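Local coordinates for protein synaptotagmin-4 (PDB 1W15) that takes part in moving neuronal dense-core vesicles through its interaction with the kinesin KIF1A, the part given here being its second C2 domain, C2B, at residues R16-S27 and R141-D152. Residues are numbered along the deposited sequence; the frame is centred on the assembly and turned at random. Where two conformers were deposited one is given.
Sequences RGELLVSLCYQS and RRQIAKWHMLCD. With CA (calcium ion), chain D.
Trp147 lays its indole against Leu20, whose CB sits over the six-membered ring, 3.4 Å from its centroid and 5° off the normal, a CH-pi contact. The tryptophan's chi1 of -81° sets CG beside the backbone N, letting the ring reach the neighbouring strand. Leu20 suits the place because its CD2 methyl extends the apolar contact to the CE2-CZ2 side of the ring. Glu18, on the same face, rests its CG 3.4 Å from Met149 SD; methionine folds back over this aliphatic stem, while the carboxylate forms a salt bridge with Arg40. On the other face, Val21 CG2 approaches His148 CD2 at 3.9 Å, and the imidazole is held by hydrogen bonds to Ser128 and His132. Paired backbone bonds link Leu19 with His148, Val21 with Lys146 and Leu23 with Ile144. Gly17 suits backbone angles at which a CB would press against Arg16 O, and its O accepts a 2.9 Å bond from Leu150 N. At the far end Arg141 NH1 donates to Ser27 OG at 2.8 Å, nearly in the guanidinium plane. Within this chain, strand 144-149 is an outer strand of a four-stranded antiparallel sheet, where first and last strands pair in this C2B beta-sandwich.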
loop_
_atom_site.group_PDB
_atom_site.type_symbol
_atom_site.label_atom_id
_atom_site.label_comp_id
_atom_site.label_asym_id
_atom_site.label_seq_id
_atom_site.Cartn_x
_atom_site.Cartn_y
_atom_site.Cartn_z
ATOM N N ARG A 16 -8.262 -24.622 2.745
ATOM C CA ARG A 16 -6.955 -24.080 2.218
ATOM C C ARG A 16 -6.685 -22.618 2.517
ATOM O O ARG A 16 -5.621 -22.106 2.138
ATOM C CB ARG A 16 -6.787 -24.341 0.709
ATOM C CG ARG A 16 -7.034 -25.808 0.354
ATOM C CD ARG A 16 -6.420 -26.249 -0.957
ATOM N NE ARG A 16 -6.305 -27.705 -1.067
ATOM C CZ ARG A 16 -5.494 -28.448 -0.314
ATOM N NH1 ARG A 16 -4.741 -27.873 0.629
ATOM N NH2 ARG A 16 -5.445 -29.769 -0.486
ATOM N N GLY A 17 -7.616 -21.916 3.159
ATOM C CA GLY A 17 -7.340 -20.539 3.479
ATOM C C GLY A 17 -7.686 -19.553 2.371
ATOM O O GLY A 17 -8.287 -19.898 1.353
ATOM N N GLU A 18 -7.332 -18.305 2.615
ATOM C CA GLU A 18 -7.686 -17.188 1.724
ATOM C C GLU A 18 -6.507 -16.262 1.517
ATOM O O GLU A 18 -5.636 -16.158 2.381
ATOM C CB GLU A 18 -8.770 -16.326 2.358
ATOM C CG GLU A 18 -10.146 -16.937 2.496
ATOM C CD GLU A 18 -11.065 -16.001 3.266
ATOM O OE1 GLU A 18 -11.451 -14.963 2.718
ATOM O OE2 GLU A 18 -11.380 -16.316 4.411
ATOM N N LEU A 19 -6.519 -15.539 0.396
ATOM C CA LEU A 19 -5.408 -14.686 0.003
ATOM C C LEU A 19 -5.976 -13.372 -0.501
ATOM O O LEU A 19 -6.942 -13.359 -1.289
ATOM C CB LEU A 19 -4.571 -15.322 -1.110
ATOM C CG LEU A 19 -3.306 -14.534 -1.516
ATOM C CD1 LEU A 19 -2.283 -14.555 -0.373
ATOM C CD2 LEU A 19 -2.652 -15.079 -2.830
ATOM N N LEU A 20 -5.458 -12.281 0.051
ATOM C CA LEU A 20 -5.943 -10.937 -0.315
ATOM C C LEU A 20 -4.924 -10.326 -1.282
ATOM O O LEU A 20 -3.709 -10.219 -0.957
ATOM C CB LEU A 20 -6.053 -10.082 0.960
ATOM C CG LEU A 20 -6.428 -8.619 0.759
ATOM C CD1 LEU A 20 -7.849 -8.471 0.174
ATOM C CD2 LEU A 20 -6.315 -7.883 2.155
ATOM N N VAL A 21 -5.395 -9.931 -2.474
ATOM C CA VAL A 21 -4.463 -9.431 -3.498
ATOM C C VAL A 21 -5.084 -8.188 -4.136
ATOM O O VAL A 21 -6.310 -8.036 -4.088
ATOM C CB VAL A 21 -4.093 -10.467 -4.593
ATOM C CG1 VAL A 21 -3.285 -11.665 -3.989
ATOM C CG2 VAL A 21 -5.341 -10.934 -5.404
ATOM N N SER A 22 -4.243 -7.269 -4.604
ATOM C CA SER A 22 -4.766 -6.073 -5.286
ATOM C C SER A 22 -4.037 -5.959 -6.609
ATOM O O SER A 22 -2.814 -6.225 -6.660
ATOM C CB SER A 22 -4.509 -4.810 -4.425
ATOM O OG SER A 22 -5.052 -3.663 -5.035
ATOM N N LEU A 23 -4.746 -5.600 -7.690
ATOM C CA LEU A 23 -4.095 -5.493 -8.994
ATOM C C LEU A 23 -4.550 -4.202 -9.650
ATOM O O LEU A 23 -5.653 -3.726 -9.328
ATOM C CB LEU A 23 -4.457 -6.684 -9.901
ATOM C CG LEU A 23 -3.789 -8.071 -9.594
ATOM C CD1 LEU A 23 -4.546 -8.783 -8.542
ATOM C CD2 LEU A 23 -3.714 -8.924 -10.878
ATOM N N CYS A 24 -3.692 -3.632 -10.501
ATOM C CA CYS A 24 -3.995 -2.392 -11.247
ATOM C C CYS A 24 -3.373 -2.524 -12.633
ATOM O O CYS A 24 -2.156 -2.759 -12.751
ATOM C CB CYS A 24 -3.382 -1.166 -10.551
ATOM S SG CYS A 24 -3.700 0.336 -11.442
ATOM N N TYR A 25 -4.190 -2.382 -13.688
ATOM C CA TYR A 25 -3.696 -2.472 -15.061
ATOM C C TYR A 25 -3.497 -1.039 -15.602
ATOM O O TYR A 25 -4.443 -0.265 -15.741
ATOM C CB TYR A 25 -4.693 -3.221 -15.952
ATOM C CG TYR A 25 -4.329 -3.303 -17.430
ATOM C CD1 TYR A 25 -3.014 -3.547 -17.834
ATOM C CD2 TYR A 25 -5.319 -3.167 -18.436
ATOM C CE1 TYR A 25 -2.664 -3.641 -19.197
ATOM C CE2 TYR A 25 -4.979 -3.278 -19.807
ATOM C CZ TYR A 25 -3.653 -3.505 -20.166
ATOM O OH TYR A 25 -3.269 -3.603 -21.488
ATOM N N GLN A 26 -2.234 -0.707 -15.826
ATOM C CA GLN A 26 -1.814 0.584 -16.381
ATOM C C GLN A 26 -1.937 0.419 -17.930
ATOM O O GLN A 26 -0.930 0.205 -18.612
ATOM C CB GLN A 26 -0.376 0.986 -15.807
ATOM C CG GLN A 26 -0.073 0.706 -14.316
ATOM C CD GLN A 26 0.924 1.626 -13.586
ATOM O OE1 GLN A 26 1.147 1.445 -12.385
ATOM N NE2 GLN A 26 1.589 2.655 -14.097
ATOM N N SER A 27 -3.183 0.520 -18.450
ATOM C CA SER A 27 -3.429 0.208 -19.872
ATOM C C SER A 27 -2.590 0.984 -20.903
ATOM O O SER A 27 -2.206 0.411 -21.943
ATOM C CB SER A 27 -4.928 0.311 -20.244
ATOM O OG SER A 27 -5.375 1.649 -20.325
ATOM N N ARG A 141 -6.166 1.436 -14.586
ATOM C CA ARG A 141 -5.641 2.475 -13.666
ATOM C C ARG A 141 -6.300 2.516 -12.298
ATOM O O ARG A 141 -5.925 3.359 -11.476
ATOM C CB ARG A 141 -5.633 3.906 -14.303
ATOM C CG ARG A 141 -4.606 4.065 -15.408
ATOM C CD ARG A 141 -4.765 5.381 -16.310
ATOM N NE ARG A 141 -6.083 5.357 -16.956
ATOM C CZ ARG A 141 -6.378 4.642 -18.016
ATOM N NH1 ARG A 141 -5.453 3.926 -18.618
ATOM N NH2 ARG A 141 -7.607 4.589 -18.439
ATOM N N ARG A 142 -7.276 1.648 -12.021
ATOM C CA ARG A 142 -7.812 1.592 -10.679
ATOM C C ARG A 142 -7.184 0.375 -9.950
ATOM O O ARG A 142 -7.003 -0.667 -10.546
ATOM C CB ARG A 142 -9.325 1.405 -10.630
ATOM C CG ARG A 142 -10.108 2.621 -11.205
ATOM C CD ARG A 142 -9.459 4.049 -10.991
ATOM N NE ARG A 142 -10.170 5.046 -11.811
ATOM C CZ ARG A 142 -9.784 5.501 -13.020
ATOM N NH1 ARG A 142 -8.664 5.118 -13.580
ATOM N NH2 ARG A 142 -10.539 6.382 -13.667
ATOM N N GLN A 143 -6.676 0.565 -8.748
ATOM C CA GLN A 143 -6.169 -0.596 -8.003
ATOM C C GLN A 143 -7.392 -1.218 -7.396
ATOM O O GLN A 143 -8.229 -0.506 -6.849
ATOM C CB GLN A 143 -5.232 -0.178 -6.888
ATOM C CG GLN A 143 -3.801 -0.419 -7.203
ATOM C CD GLN A 143 -3.252 -1.638 -6.506
ATOM O OE1 GLN A 143 -3.506 -2.762 -6.932
ATOM N NE2 GLN A 143 -2.444 -1.417 -5.453
ATOM N N ILE A 144 -7.549 -2.522 -7.558
ATOM C CA ILE A 144 -8.714 -3.194 -7.000
ATOM C C ILE A 144 -8.191 -4.355 -6.147
ATOM O O ILE A 144 -7.330 -5.101 -6.613
ATOM C CB ILE A 144 -9.620 -3.745 -8.113
ATOM C CG1 ILE A 144 -10.033 -2.637 -9.113
ATOM C CG2 ILE A 144 -10.861 -4.472 -7.518
ATOM C CD1 ILE A 144 -10.472 -3.215 -10.488
ATOM N N ALA A 145 -8.734 -4.480 -4.934
ATOM C CA ALA A 145 -8.329 -5.529 -3.927
ATOM C C ALA A 145 -9.481 -6.464 -3.627
ATOM O O ALA A 145 -10.639 -5.989 -3.504
ATOM C CB ALA A 145 -7.839 -4.879 -2.650
ATOM N N LYS A 146 -9.223 -7.790 -3.558
ATOM C CA LYS A 146 -10.272 -8.759 -3.221
ATOM C C LYS A 146 -9.631 -9.918 -2.479
ATOM O O LYS A 146 -8.478 -10.270 -2.778
ATOM C CB LYS A 146 -10.961 -9.388 -4.446
ATOM C CG LYS A 146 -11.574 -8.397 -5.428
ATOM C CD LYS A 146 -12.603 -9.098 -6.395
ATOM C CE LYS A 146 -13.236 -8.048 -7.346
ATOM N NZ LYS A 146 -13.766 -6.888 -6.530
ATOM N N TRP A 147 -10.397 -10.460 -1.551
ATOM C CA TRP A 147 -10.110 -11.766 -0.913
ATOM C C TRP A 147 -10.549 -12.900 -1.825
ATOM O O TRP A 147 -11.618 -12.821 -2.458
ATOM C CB TRP A 147 -10.885 -11.877 0.393
ATOM C CG TRP A 147 -10.259 -11.183 1.570
ATOM C CD1 TRP A 147 -10.703 -10.026 2.212
ATOM C CD2 TRP A 147 -9.094 -11.620 2.286
ATOM N NE1 TRP A 147 -9.860 -9.729 3.265
ATOM C CE2 TRP A 147 -8.890 -10.699 3.366
ATOM C CE3 TRP A 147 -8.200 -12.719 2.132
ATOM C CZ2 TRP A 147 -7.811 -10.819 4.293
ATOM C CZ3 TRP A 147 -7.153 -12.865 3.055
ATOM C CH2 TRP A 147 -6.951 -11.891 4.114
ATOM N N HIS A 148 -9.734 -13.954 -1.929
ATOM C CA HIS A 148 -10.072 -15.125 -2.715
ATOM C C HIS A 148 -9.822 -16.364 -1.888
ATOM O O HIS A 148 -8.819 -16.407 -1.189
ATOM C CB HIS A 148 -9.155 -15.243 -3.907
ATOM C CG HIS A 148 -9.327 -14.134 -4.883
ATOM N ND1 HIS A 148 -10.262 -14.183 -5.897
ATOM C CD2 HIS A 148 -8.693 -12.944 -5.000
ATOM C CE1 HIS A 148 -10.179 -13.080 -6.625
ATOM N NE2 HIS A 148 -9.236 -12.305 -6.104
ATOM N N MET A 149 -10.690 -17.365 -2.005
ATOM C CA MET A 149 -10.390 -18.719 -1.443
ATOM C C MET A 149 -9.271 -19.357 -2.261
ATOM O O MET A 149 -9.209 -19.200 -3.479
ATOM C CB MET A 149 -11.623 -19.637 -1.473
ATOM C CG MET A 149 -12.879 -19.100 -0.709
ATOM S SD MET A 149 -12.597 -18.853 1.080
ATOM C CE MET A 149 -12.029 -20.456 1.634
ATOM N N LEU A 150 -8.364 -20.048 -1.586
ATOM C CA LEU A 150 -7.297 -20.768 -2.237
ATOM C C LEU A 150 -7.781 -22.175 -2.630
ATOM O O LEU A 150 -8.613 -22.753 -1.942
ATOM C CB LEU A 150 -6.092 -20.872 -1.279
ATOM C CG LEU A 150 -5.433 -19.497 -1.031
ATOM C CD1 LEU A 150 -4.540 -19.507 0.191
ATOM C CD2 LEU A 150 -4.607 -19.063 -2.237
ATOM N N CYS A 151 -7.274 -22.684 -3.742
ATOM C CA CYS A 151 -7.524 -24.054 -4.188
ATOM C C CYS A 151 -6.315 -24.935 -3.970
ATOM O O CYS A 151 -5.223 -24.461 -3.693
ATOM C CB CYS A 151 -7.783 -24.067 -5.673
ATOM S SG CYS A 151 -9.351 -23.282 -5.931
ATOM N N ASP A 152 -6.527 -26.238 -4.148
ATOM C CA ASP A 152 -5.434 -27.200 -4.169
ATOM C C ASP A 152 -4.454 -26.854 -5.304
ATOM O O ASP A 152 -4.870 -26.509 -6.417
ATOM C CB ASP A 152 -6.005 -28.612 -4.343
ATOM C CG ASP A 152 -4.915 -29.685 -4.341
ATOM O OD1 ASP A 152 -4.001 -29.629 -3.460
ATOM O OD2 ASP A 152 -4.881 -30.608 -5.201
HETATM CA CA CA D . -1.786 -30.589 -4.058
#